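Local coordinates for putative diflavin flavoprotein A 3 (Nostoc sp., PDB 3FNI) that probably mediates electron transfer from NADH to oxygen, reducing it to water, this chain being its flavodoxin-like domain, at residues C57-A70 against Q88-P102. Numbering follows the deposited sequence.
Sequences CTGLVIGMSPAASA and QAVGIFETGGGDDEP
Selenomethionine M64, just past strand 59-63, bends over the end of strand 89-93. Its CB faces the D100 carboxylate, CG lies 3.4 Å from F93 O, SE rests on I92 CG2 at 3.5 Å, and CE ends beside the carbonyl oxygens of E101 and P102. Folds at chi2 (-49°) and chi3 (-62°) keep the M64 side chain against segment 88-102. Upstream, the parallel strands pair from G59–A89 to G63–F93; G91 N gives to L60 O, F93 N to I62 O (2.9 Å), and M64 N to F93 O. L60, I62, V90 and I92 line one face, where helix 103-112 covers V90 and I92. On the other, the F93 ring lies over G63, whose CA sits 3.6 Å from the ring centroid, while V61 CG1 meets the ring edge. Without the ring, as with an alanine at F93, G63 would probably lose the cover over its CA and V61 CG1 its aromatic neighbour. Beyond the strands, A67 N bonds D99 O at 2.6 Å, and D100 OD2 accepts T95 N through its syn lone pair. With helix 70-83 between them, the strands form a beta-alpha-beta unit of the flavodoxin-like fold, whose C-terminal strand ends and following loops characteristically shape the FMN site.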
ATOM      1  N   CYS A  57      -5.972  -9.675  -3.286  1.00 16.20           N
ATOM      2  CA  CYS A  57      -4.944  -8.786  -3.833  1.00 18.26           C
ATOM      3  C   CYS A  57      -3.611  -9.532  -3.912  1.00 19.12           C
ATOM      4  O   CYS A  57      -3.219 -10.218  -2.970  1.00 14.84           O
ATOM      5  CB  CYS A  57      -4.779  -7.525  -2.967  1.00 16.50           C
ATOM      6  SG  CYS A  57      -6.118  -6.281  -3.169  1.00 27.29           S
ATOM      7  N   THR A  58      -2.924  -9.403  -5.044  1.00 17.91           N
ATOM      8  CA  THR A  58      -1.632 -10.051  -5.243  1.00 16.39           C
ATOM      9  C   THR A  58      -0.555  -9.095  -4.722  1.00 19.42           C
ATOM     10  O   THR A  58       0.502  -9.525  -4.260  1.00 19.88           O
ATOM     11  CB  THR A  58      -1.389 -10.350  -6.749  1.00 20.27           C
ATOM     12  OG1 THR A  58      -2.505 -11.081  -7.272  1.00 25.18           O
ATOM     13  CG2 THR A  58      -0.127 -11.174  -6.949  1.00 12.77           C
ATOM     14  N   GLY A  59      -0.845  -7.796  -4.793  1.00 13.44           N
ATOM     15  CA  GLY A  59       0.085  -6.781  -4.322  1.00 15.18           C
ATOM     16  C   GLY A  59      -0.548  -5.822  -3.323  1.00 16.12           C
ATOM     17  O   GLY A  59      -1.770  -5.681  -3.285  1.00 13.47           O
ATOM     18  N   LEU A  60       0.275  -5.157  -2.513  1.00 17.51           N
ATOM     19  CA  LEU A  60      -0.238  -4.221  -1.515  1.00 17.87           C
ATOM     20  C   LEU A  60       0.598  -2.949  -1.376  1.00 19.54           C
ATOM     21  O   LEU A  60       1.822  -2.970  -1.489  1.00 15.50           O
ATOM     22  CB  LEU A  60      -0.337  -4.915  -0.155  1.00 27.62           C
ATOM     23  CG  LEU A  60      -1.191  -6.184  -0.109  1.00 28.80           C
ATOM     24  CD1 LEU A  60      -0.876  -6.968   1.145  1.00 24.59           C
ATOM     25  CD2 LEU A  60      -2.664  -5.817  -0.174  1.00 28.98           C
ATOM     26  N   VAL A  61      -0.083  -1.836  -1.137  1.00 15.84           N
ATOM     27  CA  VAL A  61       0.586  -0.564  -0.966  1.00 13.95           C
ATOM     28  C   VAL A  61      -0.078   0.100   0.223  1.00 23.95           C
ATOM     29  O   VAL A  61      -1.299   0.266   0.255  1.00 18.43           O
ATOM     30  CB  VAL A  61       0.454   0.314  -2.223  1.00 16.86           C
ATOM     31  CG1 VAL A  61       1.216   1.624  -2.042  1.00  5.80           C
ATOM     32  CG2 VAL A  61       0.997  -0.446  -3.428  1.00 18.36           C
ATOM     33  N   ILE A  62       0.740   0.460   1.209  1.00 29.57           N
ATOM     34  CA  ILE A  62       0.242   1.080   2.426  1.00 26.83           C
ATOM     35  C   ILE A  62       0.807   2.472   2.664  1.00 24.46           C
ATOM     36  O   ILE A  62       1.996   2.715   2.471  1.00 12.97           O
ATOM     37  CB  ILE A  62       0.568   0.212   3.661  1.00 23.74           C
ATOM     38  CG1 ILE A  62       0.136  -1.237   3.418  1.00 24.09           C
ATOM     39  CG2 ILE A  62      -0.125   0.784   4.893  1.00 17.82           C
ATOM     40  CD1 ILE A  62      -1.316  -1.400   3.056  1.00 34.65           C
ATOM     41  N   GLY A  63      -0.071   3.382   3.079  1.00 20.79           N
ATOM     42  CA  GLY A  63       0.334   4.741   3.381  1.00 19.17           C
ATOM     43  C   GLY A  63       0.240   4.893   4.888  1.00 19.06           C
ATOM     44  O   GLY A  63      -0.691   4.376   5.498  1.00 18.69           O
HETATM   45  N   MSE A  64       1.197   5.583   5.498  1.00 14.64           N
HETATM   46  CA  MSE A  64       1.184   5.758   6.944  1.00 16.72           C
HETATM   47  C   MSE A  64       0.030   6.634   7.426  1.00 23.64           C
HETATM   48  O   MSE A  64      -0.394   7.567   6.742  1.00 23.86           O
HETATM   49  CB  MSE A  64       2.512   6.349   7.420  1.00 17.86           C
HETATM   50  CG  MSE A  64       3.732   5.510   7.055  1.00 18.79           C
HETATM   51 SE   MSE A  64       3.528   3.631   7.496  1.00 34.35          SE
HETATM   52  CE  MSE A  64       3.322   3.803   9.417  1.00 11.99           C
ATOM     53  N   SER A  65      -0.478   6.319   8.613  1.00 24.27           N
ATOM     54  CA  SER A  65      -1.574   7.069   9.197  1.00 23.32           C
ATOM     55  C   SER A  65      -1.091   8.012  10.286  1.00 24.70           C
ATOM     56  O   SER A  65       0.013   7.861  10.821  1.00 19.01           O
ATOM     57  CB  SER A  65      -2.620   6.121   9.770  1.00 26.15           C
ATOM     58  OG  SER A  65      -3.419   5.578   8.734  1.00 43.54           O
ATOM     59  N   PRO A  66      -1.921   9.005  10.636  1.00 22.32           N
ATOM     60  CA  PRO A  66      -1.536   9.959  11.675  1.00 22.99           C
ATOM     61  C   PRO A  66      -1.453   9.291  13.039  1.00 23.20           C
ATOM     62  O   PRO A  66      -2.288   8.458  13.383  1.00 25.80           O
ATOM     63  CB  PRO A  66      -2.647  11.007  11.613  1.00 16.37           C
ATOM     64  CG  PRO A  66      -3.161  10.894  10.207  1.00 20.99           C
ATOM     65  CD  PRO A  66      -3.177   9.419   9.987  1.00 17.91           C
ATOM     66  N   ALA A  67      -0.432   9.652  13.804  1.00 20.87           N
ATOM     67  CA  ALA A  67      -0.252   9.108  15.136  1.00 31.16           C
ATOM     68  C   ALA A  67      -1.349   9.655  16.044  1.00 41.02           C
ATOM     69  O   ALA A  67      -1.419   9.314  17.224  1.00 52.93           O
ATOM     70  CB  ALA A  67       1.112   9.491  15.674  1.00 35.31           C
ATOM     71  N   ALA A  68      -2.208  10.501  15.480  1.00 39.85           N
ATOM     72  CA  ALA A  68      -3.307  11.105  16.226  1.00 40.10           C
ATOM     73  C   ALA A  68      -4.607  10.313  16.069  1.00 41.09           C
ATOM     74  O   ALA A  68      -5.529  10.469  16.868  1.00 41.77           O
ATOM     75  CB  ALA A  68      -3.518  12.560  15.769  1.00 40.98           C
ATOM     76  N   SER A  69      -4.682   9.472  15.039  1.00 41.38           N
ATOM     77  CA  SER A  69      -5.878   8.659  14.800  1.00 42.64           C
ATOM     78  C   SER A  69      -5.610   7.186  15.078  1.00 39.12           C
ATOM     79  O   SER A  69      -6.295   6.312  14.543  1.00 37.37           O
ATOM     80  CB  SER A  69      -6.352   8.807  13.350  1.00 45.56           C
ATOM     81  OG  SER A  69      -6.616  10.156  13.022  1.00 53.51           O
ATOM     82  N   ALA A  70      -4.613   6.917  15.915  1.00 35.31           N
ATOM     83  CA  ALA A  70      -4.237   5.552  16.259  1.00 37.50           C
ATOM     84  C   ALA A  70      -5.425   4.669  16.640  1.00 39.03           C
ATOM     85  O   ALA A  70      -5.720   3.682  15.961  1.00 34.63           O
ATOM     86  CB  ALA A  70      -3.214   5.570  17.394  1.00 40.06           C
ATOM     87  N   GLN A  88       2.230 -12.607  -1.057  1.00 15.33           N
ATOM     88  CA  GLN A  88       2.117 -11.312  -1.696  1.00 17.79           C
ATOM     89  C   GLN A  88       3.283 -10.377  -1.402  1.00 16.10           C
ATOM     90  O   GLN A  88       4.171 -10.692  -0.610  1.00 10.78           O
ATOM     91  CB  GLN A  88       0.767 -10.661  -1.364  1.00 23.80           C
ATOM     92  CG  GLN A  88       0.412 -10.647   0.096  1.00 25.56           C
ATOM     93  CD  GLN A  88      -1.089 -10.556   0.341  1.00 23.30           C
ATOM     94  OE1 GLN A  88      -1.531 -10.462   1.483  1.00 29.00           O
ATOM     95  NE2 GLN A  88      -1.876 -10.592  -0.728  1.00 18.20           N
ATOM     96  N   ALA A  89       3.294  -9.249  -2.101  1.00 14.18           N
ATOM     97  CA  ALA A  89       4.336  -8.250  -1.965  1.00 13.58           C
ATOM     98  C   ALA A  89       3.693  -6.966  -1.434  1.00 18.73           C
ATOM     99  O   ALA A  89       2.532  -6.674  -1.730  1.00  9.58           O
ATOM    100  CB  ALA A  89       4.984  -8.008  -3.311  1.00  7.50           C
ATOM    101  N   VAL A  90       4.450  -6.201  -0.651  1.00 17.03           N
ATOM    102  CA  VAL A  90       3.921  -4.979  -0.066  1.00 12.08           C
ATOM    103  C   VAL A  90       4.934  -3.834  -0.033  1.00 13.60           C
ATOM    104  O   VAL A  90       6.110  -4.036   0.275  1.00  7.48           O
ATOM    105  CB  VAL A  90       3.396  -5.270   1.377  1.00 20.79           C
ATOM    106  CG1 VAL A  90       4.568  -5.549   2.313  1.00 14.13           C
ATOM    107  CG2 VAL A  90       2.536  -4.119   1.885  1.00 11.12           C
ATOM    108  N   GLY A  91       4.456  -2.637  -0.376  1.00 13.91           N
ATOM    109  CA  GLY A  91       5.285  -1.443  -0.364  1.00 14.64           C
ATOM    110  C   GLY A  91       4.638  -0.413   0.549  1.00 13.88           C
ATOM    111  O   GLY A  91       3.414  -0.365   0.644  1.00 14.59           O
ATOM    112  N   ILE A  92       5.440   0.423   1.203  1.00 15.43           N
ATOM    113  CA  ILE A  92       4.906   1.417   2.134  1.00 16.62           C
ATOM    114  C   ILE A  92       5.489   2.817   1.934  1.00 18.33           C
ATOM    115  O   ILE A  92       6.689   2.973   1.707  1.00 16.41           O
ATOM    116  CB  ILE A  92       5.161   0.966   3.604  1.00 17.21           C
ATOM    117  CG1 ILE A  92       4.452  -0.380   3.854  1.00 22.28           C
ATOM    118  CG2 ILE A  92       4.681   2.041   4.583  1.00 11.22           C
ATOM    119  CD1 ILE A  92       4.730  -1.020   5.212  1.00 19.44           C
ATOM    120  N   PHE A  93       4.637   3.837   2.025  1.00 15.41           N
ATOM    121  CA  PHE A  93       5.100   5.208   1.866  1.00  8.52           C
ATOM    122  C   PHE A  93       4.707   6.115   3.015  1.00 14.64           C
ATOM    123  O   PHE A  93       3.689   5.893   3.679  1.00 13.19           O
ATOM    124  CB  PHE A  93       4.596   5.804   0.544  1.00 11.17           C
ATOM    125  CG  PHE A  93       3.100   5.981   0.468  1.00 17.57           C
ATOM    126  CD1 PHE A  93       2.492   7.147   0.928  1.00 22.31           C
ATOM    127  CD2 PHE A  93       2.300   4.992  -0.097  1.00 16.18           C
ATOM    128  CE1 PHE A  93       1.114   7.326   0.820  1.00 11.90           C
ATOM    129  CE2 PHE A  93       0.919   5.162  -0.208  1.00 10.42           C
ATOM    130  CZ  PHE A  93       0.328   6.330   0.250  1.00 12.66           C
ATOM    131  N   GLU A  94       5.552   7.121   3.253  1.00 15.78           N
ATOM    132  CA  GLU A  94       5.327   8.129   4.283  1.00 14.75           C
ATOM    133  C   GLU A  94       4.451   9.169   3.607  1.00 15.29           C
ATOM    134  O   GLU A  94       4.405   9.230   2.381  1.00 18.93           O
ATOM    135  CB  GLU A  94       6.638   8.796   4.721  1.00 12.62           C
ATOM    136  CG  GLU A  94       7.610   7.908   5.456  1.00 16.69           C
ATOM    137  CD  GLU A  94       8.684   8.708   6.197  1.00 17.18           C
ATOM    138  OE1 GLU A  94       8.990   9.840   5.778  1.00 27.02           O
ATOM    139  OE2 GLU A  94       9.229   8.201   7.192  1.00 13.58           O
ATOM    140  N   THR A  95       3.778  10.004   4.390  1.00 16.74           N
ATOM    141  CA  THR A  95       2.883  10.998   3.809  1.00 15.77           C
ATOM    142  C   THR A  95       3.408  12.424   3.770  1.00 13.15           C
ATOM    143  O   THR A  95       2.949  13.226   2.961  1.00 15.95           O
ATOM    144  CB  THR A  95       1.551  11.030   4.567  1.00 19.79           C
ATOM    145  OG1 THR A  95       1.771  11.582   5.873  1.00 18.82           O
ATOM    146  CG2 THR A  95       0.977   9.618   4.697  1.00 17.16           C
ATOM    147  N   GLY A  96       4.362  12.738   4.636  1.00 18.78           N
ATOM    148  CA  GLY A  96       4.879  14.089   4.677  1.00 13.81           C
ATOM    149  C   GLY A  96       3.873  14.979   5.391  1.00 25.52           C
ATOM    150  O   GLY A  96       3.908  16.198   5.248  1.00 27.76           O
ATOM    151  N   GLY A  97       2.971  14.366   6.158  1.00 24.44           N
ATOM    152  CA  GLY A  97       1.958  15.119   6.879  1.00 23.67           C
ATOM    153  C   GLY A  97       2.410  15.649   8.228  1.00 29.59           C
ATOM    154  O   GLY A  97       1.780  16.549   8.787  1.00 24.11           O
ATOM    155  N   GLY A  98       3.491  15.081   8.763  1.00 34.27           N
ATOM    156  CA  GLY A  98       4.026  15.535  10.040  1.00 30.84           C
ATOM    157  C   GLY A  98       3.585  14.771  11.277  1.00 32.04           C
ATOM    158  O   GLY A  98       4.062  15.045  12.378  1.00 35.46           O
ATOM    159  N   ASP A  99       2.681  13.814  11.107  1.00 33.43           N
ATOM    160  CA  ASP A  99       2.186  13.035  12.234  1.00 27.90           C
ATOM    161  C   ASP A  99       2.269  11.542  11.929  1.00 29.18           C
ATOM    162  O   ASP A  99       1.664  10.728  12.625  1.00 31.80           O
ATOM    163  CB  ASP A  99       0.733  13.419  12.538  1.00 27.13           C
ATOM    164  CG  ASP A  99       0.316  13.073  13.960  1.00 25.67           C
ATOM    165  OD1 ASP A  99      -0.886  13.202  14.285  1.00 34.90           O
ATOM    166  OD2 ASP A  99       1.189  12.683  14.761  1.00 27.41           O
ATOM    167  N   ASP A 100       3.023  11.189  10.891  1.00 34.05           N
ATOM    168  CA  ASP A 100       3.179   9.792  10.488  1.00 28.61           C
ATOM    169  C   ASP A 100       3.543   8.867  11.631  1.00 25.49           C
ATOM    170  O   ASP A 100       4.326   9.210  12.522  1.00 27.76           O
ATOM    171  CB  ASP A 100       4.257   9.646   9.404  1.00 27.63           C
ATOM    172  CG  ASP A 100       3.745   9.951   8.017  1.00 18.20           C
ATOM    173  OD1 ASP A 100       2.664  10.549   7.905  1.00 19.87           O
ATOM    174  OD2 ASP A 100       4.434   9.598   7.031  1.00 23.42           O
ATOM    175  N   GLU A 101       2.964   7.677  11.576  1.00 24.27           N
ATOM    176  CA  GLU A 101       3.213   6.638  12.549  1.00 21.20           C
ATOM    177  C   GLU A 101       4.571   6.091  12.105  1.00 24.43           C
ATOM    178  O   GLU A 101       4.913   6.175  10.925  1.00 23.50           O
ATOM    179  CB  GLU A 101       2.130   5.565  12.419  1.00 20.77           C
ATOM    180  CG  GLU A 101       2.030   4.618  13.589  1.00 35.10           C
ATOM    181  CD  GLU A 101       1.474   5.283  14.827  1.00 44.11           C
ATOM    182  OE1 GLU A 101       0.337   5.802  14.760  1.00 49.68           O
ATOM    183  OE2 GLU A 101       2.171   5.289  15.864  1.00 42.45           O
ATOM    184  N   PRO A 102       5.370   5.541  13.035  1.00 23.48           N
ATOM    185  CA  PRO A 102       6.682   5.004  12.646  1.00 19.81           C
ATOM    186  C   PRO A 102       6.540   3.981  11.529  1.00 22.60           C
ATOM    187  O   PRO A 102       5.903   2.943  11.708  1.00 24.12           O
ATOM    188  CB  PRO A 102       7.197   4.367  13.933  1.00 17.14           C
ATOM    189  CG  PRO A 102       6.549   5.185  14.999  1.00 28.90           C
ATOM    190  CD  PRO A 102       5.144   5.387  14.481  1.00 14.16           C
TER